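Local structure of CD180 antigen (Mus musculus, 3T6Q) at residues A[209-221]-A[238-251]. The protein may cooperate with MD-1 and TLR4 in the innate immune response of B cells to bacterial lipopolysaccharide, leading to NF-kappa-B activation. Numbering follows the deposited sequence.
Sequences FGGTQNLLVIFKG and MDDEDISPAVFEGL. With CU (copper (II) ion), chain J.
Phe-219 meets Val-247, Phe-248 and Leu-251, and the Glu-241 carboxylate accepts from the Leu-215 backbone N, in a contact between the convex-side segments of successive turns of the leucine-rich-repeat solenoid, and the loops leading to them, packing helix 215-221 against the 3-10 segment 245-251. CA of Lys-220 and CA of Gly-250 are 4.6 Å apart, with no side chain on Gly-250 to intervene. Phe-219 CE2 approaches Phe-248 CD1 to 3.4 Å, and the ring planes differ by 69°, an oblique pairing. Beyond it, Phe-277 meets Phe-248 edge-to-face, while Ile-259 of strand 255-260 touches Phe-219 and extends the hydrophobic core. Val-247 CG1, anti to its own backbone N (chi1 166°), packs tightly on Leu-215 CB at 3.5 Å. At the start of the helix the contact turns polar. Glu-241 OE1 accepts from Leu-215 N over 3.0 Å, nearly straight at 177°, through its syn lone pair; water 1 also donates to OE1 and links it to Thr-212 O. On the outer side, Glu-249 OE2 binds copper at 2.0 Å, with His-275 as a further ligand. Water 3 joins the helix start to Glu-241 by donating to Asn-214 OD1 and Glu-241 OE2 while accepting from Leu-216 N at 2.9 Å.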
loop_
_atom_site.group_PDB
_atom_site.type_symbol
_atom_site.label_atom_id
_atom_site.label_comp_id
_atom_site.label_asym_id
_atom_site.label_seq_id
_atom_site.Cartn_x
_atom_site.Cartn_y
_atom_site.Cartn_z
ATOM N N PHE A 209 16.966 12.724 -1.633
ATOM C CA PHE A 209 15.993 12.552 -2.708
ATOM C C PHE A 209 16.444 11.398 -3.621
ATOM O O PHE A 209 16.330 11.496 -4.860
ATOM C CB PHE A 209 15.872 13.821 -3.578
ATOM C CG PHE A 209 15.305 15.025 -2.849
ATOM C CD1 PHE A 209 13.926 15.240 -2.776
ATOM C CD2 PHE A 209 16.169 15.946 -2.244
ATOM C CE1 PHE A 209 13.408 16.372 -2.129
ATOM C CE2 PHE A 209 15.665 17.074 -1.601
ATOM C CZ PHE A 209 14.289 17.275 -1.528
ATOM N N GLY A 210 16.996 10.344 -3.021
ATOM C CA GLY A 210 17.493 9.190 -3.767
ATOM C C GLY A 210 16.581 8.673 -4.874
ATOM O O GLY A 210 15.356 8.492 -4.678
ATOM N N GLY A 211 17.169 8.444 -6.053
ATOM C CA GLY A 211 16.413 7.911 -7.174
ATOM C C GLY A 211 15.591 8.907 -7.961
ATOM O O GLY A 211 14.911 8.507 -8.924
ATOM N N THR A 212 15.591 10.188 -7.571
ATOM C CA THR A 212 14.626 11.141 -8.206
ATOM C C THR A 212 14.999 11.285 -9.718
ATOM O O THR A 212 16.183 11.205 -10.126
ATOM C CB THR A 212 14.448 12.532 -7.456
ATOM O OG1 THR A 212 13.058 13.038 -7.531
ATOM C CG2 THR A 212 15.377 13.556 -8.062
ATOM N N GLN A 213 13.977 11.467 -10.526
ATOM C CA GLN A 213 14.106 11.456 -11.978
ATOM C C GLN A 213 14.327 12.865 -12.540
ATOM O O GLN A 213 14.549 13.019 -13.754
ATOM C CB GLN A 213 12.868 10.778 -12.622
ATOM C CG GLN A 213 12.659 9.313 -12.195
ATOM C CD GLN A 213 13.811 8.387 -12.608
ATOM O OE1 GLN A 213 14.007 8.115 -13.802
ATOM N NE2 GLN A 213 14.578 7.889 -11.618
ATOM N N ASN A 214 14.292 13.887 -11.674
ATOM C CA ASN A 214 14.422 15.267 -12.162
ATOM C C ASN A 214 15.296 16.161 -11.285
ATOM O O ASN A 214 14.793 16.961 -10.491
ATOM C CB ASN A 214 13.052 15.909 -12.481
ATOM C CG ASN A 214 13.161 17.075 -13.483
ATOM O OD1 ASN A 214 14.179 17.797 -13.539
ATOM N ND2 ASN A 214 12.099 17.274 -14.274
ATOM N N LEU A 215 16.620 16.002 -11.456
ATOM C CA LEU A 215 17.586 16.721 -10.663
ATOM C C LEU A 215 17.406 18.254 -10.803
ATOM O O LEU A 215 17.531 18.972 -9.832
ATOM C CB LEU A 215 19.006 16.323 -11.073
ATOM C CG LEU A 215 19.552 14.982 -10.560
ATOM C CD1 LEU A 215 20.961 14.731 -11.107
ATOM C CD2 LEU A 215 19.567 14.985 -9.032
ATOM N N LEU A 216 17.078 18.717 -12.005
ATOM C CA LEU A 216 16.946 20.161 -12.298
ATOM C C LEU A 216 15.903 20.756 -11.350
ATOM O O LEU A 216 16.155 21.797 -10.723
ATOM C CB LEU A 216 16.524 20.373 -13.757
ATOM C CG LEU A 216 16.936 21.547 -14.662
ATOM C CD1 LEU A 216 15.874 21.720 -15.744
ATOM C CD2 LEU A 216 17.068 22.820 -13.890
ATOM N N VAL A 217 14.760 20.068 -11.213
ATOM C CA VAL A 217 13.650 20.463 -10.349
ATOM C C VAL A 217 14.070 20.576 -8.896
ATOM O O VAL A 217 13.670 21.530 -8.223
ATOM C CB VAL A 217 12.427 19.502 -10.478
ATOM C CG1 VAL A 217 11.547 19.501 -9.229
ATOM C CG2 VAL A 217 11.610 19.854 -11.699
ATOM N N ILE A 218 14.875 19.612 -8.426
ATOM C CA ILE A 218 15.325 19.591 -7.041
ATOM C C ILE A 218 16.240 20.798 -6.742
ATOM O O ILE A 218 16.043 21.511 -5.750
ATOM C CB ILE A 218 16.110 18.268 -6.687
ATOM C CG1 ILE A 218 15.254 17.006 -6.858
ATOM C CG2 ILE A 218 16.652 18.309 -5.265
ATOM C CD1 ILE A 218 13.938 16.955 -6.095
ATOM N N PHE A 219 17.290 20.972 -7.545
ATOM C CA PHE A 219 18.219 22.089 -7.320
ATOM C C PHE A 219 17.490 23.438 -7.368
ATOM O O PHE A 219 17.682 24.280 -6.500
ATOM C CB PHE A 219 19.389 22.064 -8.317
ATOM C CG PHE A 219 20.377 20.921 -8.079
ATOM C CD1 PHE A 219 21.141 20.871 -6.930
ATOM C CD2 PHE A 219 20.507 19.897 -9.020
ATOM C CE1 PHE A 219 22.028 19.814 -6.701
ATOM C CE2 PHE A 219 21.381 18.844 -8.808
ATOM C CZ PHE A 219 22.154 18.818 -7.658
ATOM N N LYS A 220 16.648 23.635 -8.373
ATOM C CA LYS A 220 15.868 24.863 -8.427
ATOM C C LYS A 220 14.945 25.054 -7.195
ATOM O O LYS A 220 14.905 26.136 -6.586
ATOM C CB LYS A 220 15.115 24.941 -9.757
ATOM C CG LYS A 220 14.155 26.122 -9.885
ATOM C CD LYS A 220 13.371 25.983 -11.189
ATOM C CE LYS A 220 14.324 25.878 -12.378
ATOM N NZ LYS A 220 13.590 26.019 -13.676
ATOM N N GLY A 221 14.254 23.990 -6.797
ATOM C CA GLY A 221 13.333 24.028 -5.667
ATOM C C GLY A 221 14.016 24.272 -4.340
ATOM O O GLY A 221 13.434 24.860 -3.451
ATOM N N MET A 238 16.978 2.314 -11.806
ATOM C CA MET A 238 16.322 3.552 -12.276
ATOM C C MET A 238 16.779 3.940 -13.680
ATOM O O MET A 238 17.898 3.622 -14.089
ATOM C CB MET A 238 16.589 4.742 -11.339
ATOM C CG MET A 238 16.336 4.482 -9.852
ATOM S SD MET A 238 14.719 3.827 -9.430
ATOM C CE MET A 238 13.665 5.261 -9.663
ATOM N N ASP A 239 15.911 4.637 -14.408
ATOM C CA ASP A 239 16.277 5.232 -15.691
ATOM C C ASP A 239 17.327 6.324 -15.539
ATOM O O ASP A 239 17.348 7.049 -14.541
ATOM C CB ASP A 239 15.049 5.816 -16.375
ATOM C CG ASP A 239 14.156 4.753 -16.965
ATOM O OD1 ASP A 239 14.633 3.615 -17.198
ATOM O OD2 ASP A 239 12.970 5.059 -17.202
ATOM N N ASP A 240 18.198 6.410 -16.540
ATOM C CA ASP A 240 19.197 7.462 -16.643
ATOM C C ASP A 240 18.582 8.756 -17.147
ATOM O O ASP A 240 17.727 8.741 -18.034
ATOM C CB ASP A 240 20.295 7.044 -17.625
ATOM C CG ASP A 240 21.250 6.034 -17.040
ATOM O OD1 ASP A 240 21.038 5.596 -15.887
ATOM O OD2 ASP A 240 22.220 5.679 -17.742
ATOM N N GLU A 241 19.016 9.873 -16.580
ATOM C CA GLU A 241 18.822 11.156 -17.243
ATOM C C GLU A 241 20.170 11.728 -17.735
ATOM O O GLU A 241 21.233 11.473 -17.153
ATOM C CB GLU A 241 18.002 12.152 -16.385
ATOM C CG GLU A 241 18.703 12.742 -15.154
ATOM C CD GLU A 241 18.101 14.081 -14.706
ATOM O OE1 GLU A 241 17.582 14.184 -13.575
ATOM O OE2 GLU A 241 18.158 15.041 -15.491
ATOM N N ASP A 242 20.116 12.493 -18.821
ATOM C CA ASP A 242 21.305 13.121 -19.397
ATOM C C ASP A 242 21.913 14.102 -18.403
ATOM O O ASP A 242 21.212 14.980 -17.892
ATOM C CB ASP A 242 20.943 13.836 -20.712
ATOM C CG ASP A 242 20.278 12.899 -21.736
ATOM O OD1 ASP A 242 20.769 11.765 -21.954
ATOM O OD2 ASP A 242 19.253 13.303 -22.329
ATOM N N ILE A 243 23.198 13.922 -18.090
ATOM C CA ILE A 243 23.899 14.833 -17.164
ATOM C C ILE A 243 24.710 15.844 -17.963
ATOM O O ILE A 243 25.523 15.467 -18.807
ATOM C CB ILE A 243 24.821 14.098 -16.156
ATOM C CG1 ILE A 243 24.018 13.120 -15.275
ATOM C CG2 ILE A 243 25.582 15.091 -15.278
ATOM C CD1 ILE A 243 23.190 13.778 -14.181
ATOM N N SER A 244 24.478 17.131 -17.714
ATOM C CA SER A 244 25.287 18.198 -18.338
ATOM C C SER A 244 25.356 19.331 -17.316
ATOM O O SER A 244 24.670 19.236 -16.296
ATOM C CB SER A 244 24.600 18.681 -19.613
ATOM O OG SER A 244 23.371 19.307 -19.290
ATOM N N PRO A 245 26.190 20.376 -17.562
ATOM C CA PRO A 245 26.293 21.493 -16.594
ATOM C C PRO A 245 24.935 22.122 -16.274
ATOM O O PRO A 245 24.736 22.583 -15.141
ATOM C CB PRO A 245 27.198 22.501 -17.325
ATOM C CG PRO A 245 28.051 21.659 -18.210
ATOM C CD PRO A 245 27.166 20.529 -18.666
ATOM N N ALA A 246 24.012 22.130 -17.253
ATOM C CA ALA A 246 22.671 22.735 -17.058
ATOM C C ALA A 246 21.900 22.226 -15.833
ATOM O O ALA A 246 21.176 22.985 -15.207
ATOM C CB ALA A 246 21.793 22.575 -18.301
ATOM N N VAL A 247 22.026 20.929 -15.527
ATOM C CA VAL A 247 21.274 20.315 -14.454
ATOM C C VAL A 247 21.510 21.010 -13.098
ATOM O O VAL A 247 20.614 21.086 -12.263
ATOM C CB VAL A 247 21.639 18.795 -14.389
ATOM C CG1 VAL A 247 21.172 18.160 -13.095
ATOM C CG2 VAL A 247 21.062 18.048 -15.608
ATOM N N PHE A 248 22.721 21.508 -12.881
ATOM C CA PHE A 248 23.175 21.936 -11.540
ATOM C C PHE A 248 23.069 23.435 -11.237
ATOM O O PHE A 248 23.535 23.891 -10.184
ATOM C CB PHE A 248 24.621 21.484 -11.335
ATOM C CG PHE A 248 24.797 19.993 -11.517
ATOM C CD1 PHE A 248 24.208 19.091 -10.611
ATOM C CD2 PHE A 248 25.510 19.496 -12.591
ATOM C CE1 PHE A 248 24.357 17.709 -10.769
ATOM C CE2 PHE A 248 25.647 18.106 -12.768
ATOM C CZ PHE A 248 25.074 17.222 -11.852
ATOM N N GLU A 249 22.471 24.181 -12.161
ATOM C CA GLU A 249 22.375 25.663 -12.059
ATOM C C GLU A 249 21.894 26.149 -10.686
ATOM O O GLU A 249 22.467 27.095 -10.125
ATOM C CB GLU A 249 21.470 26.182 -13.198
ATOM C CG GLU A 249 22.150 26.100 -14.570
ATOM C CD GLU A 249 23.319 27.071 -14.728
ATOM O OE1 GLU A 249 23.081 28.223 -15.213
ATOM O OE2 GLU A 249 24.493 26.728 -14.388
ATOM N N GLY A 250 20.866 25.486 -10.130
ATOM C CA GLY A 250 20.303 25.873 -8.816
ATOM C C GLY A 250 21.285 25.779 -7.660
ATOM O O GLY A 250 21.143 26.445 -6.628
ATOM N N LEU A 251 22.294 24.940 -7.793
ATOM C CA LEU A 251 23.260 24.805 -6.681
ATOM C C LEU A 251 24.022 26.104 -6.350
ATOM O O LEU A 251 24.538 26.245 -5.244
ATOM C CB LEU A 251 24.293 23.716 -7.024
ATOM C CG LEU A 251 25.133 23.047 -5.951
ATOM C CD1 LEU A 251 24.248 22.516 -4.818
ATOM C CD2 LEU A 251 25.851 21.872 -6.638
HETATM CU CU CU J . 25.955 28.053 -14.729
HETATM O O HOH W 1 17.712 11.520 -12.326
HETATM O O HOH W 2 17.803 8.000 -11.939
HETATM O O HOH W 3 16.938 17.236 -14.498
HETATM O O HOH W 4 19.197 23.396 -11.305
HETATM O O HOH W 5 18.389 26.989 -6.413
#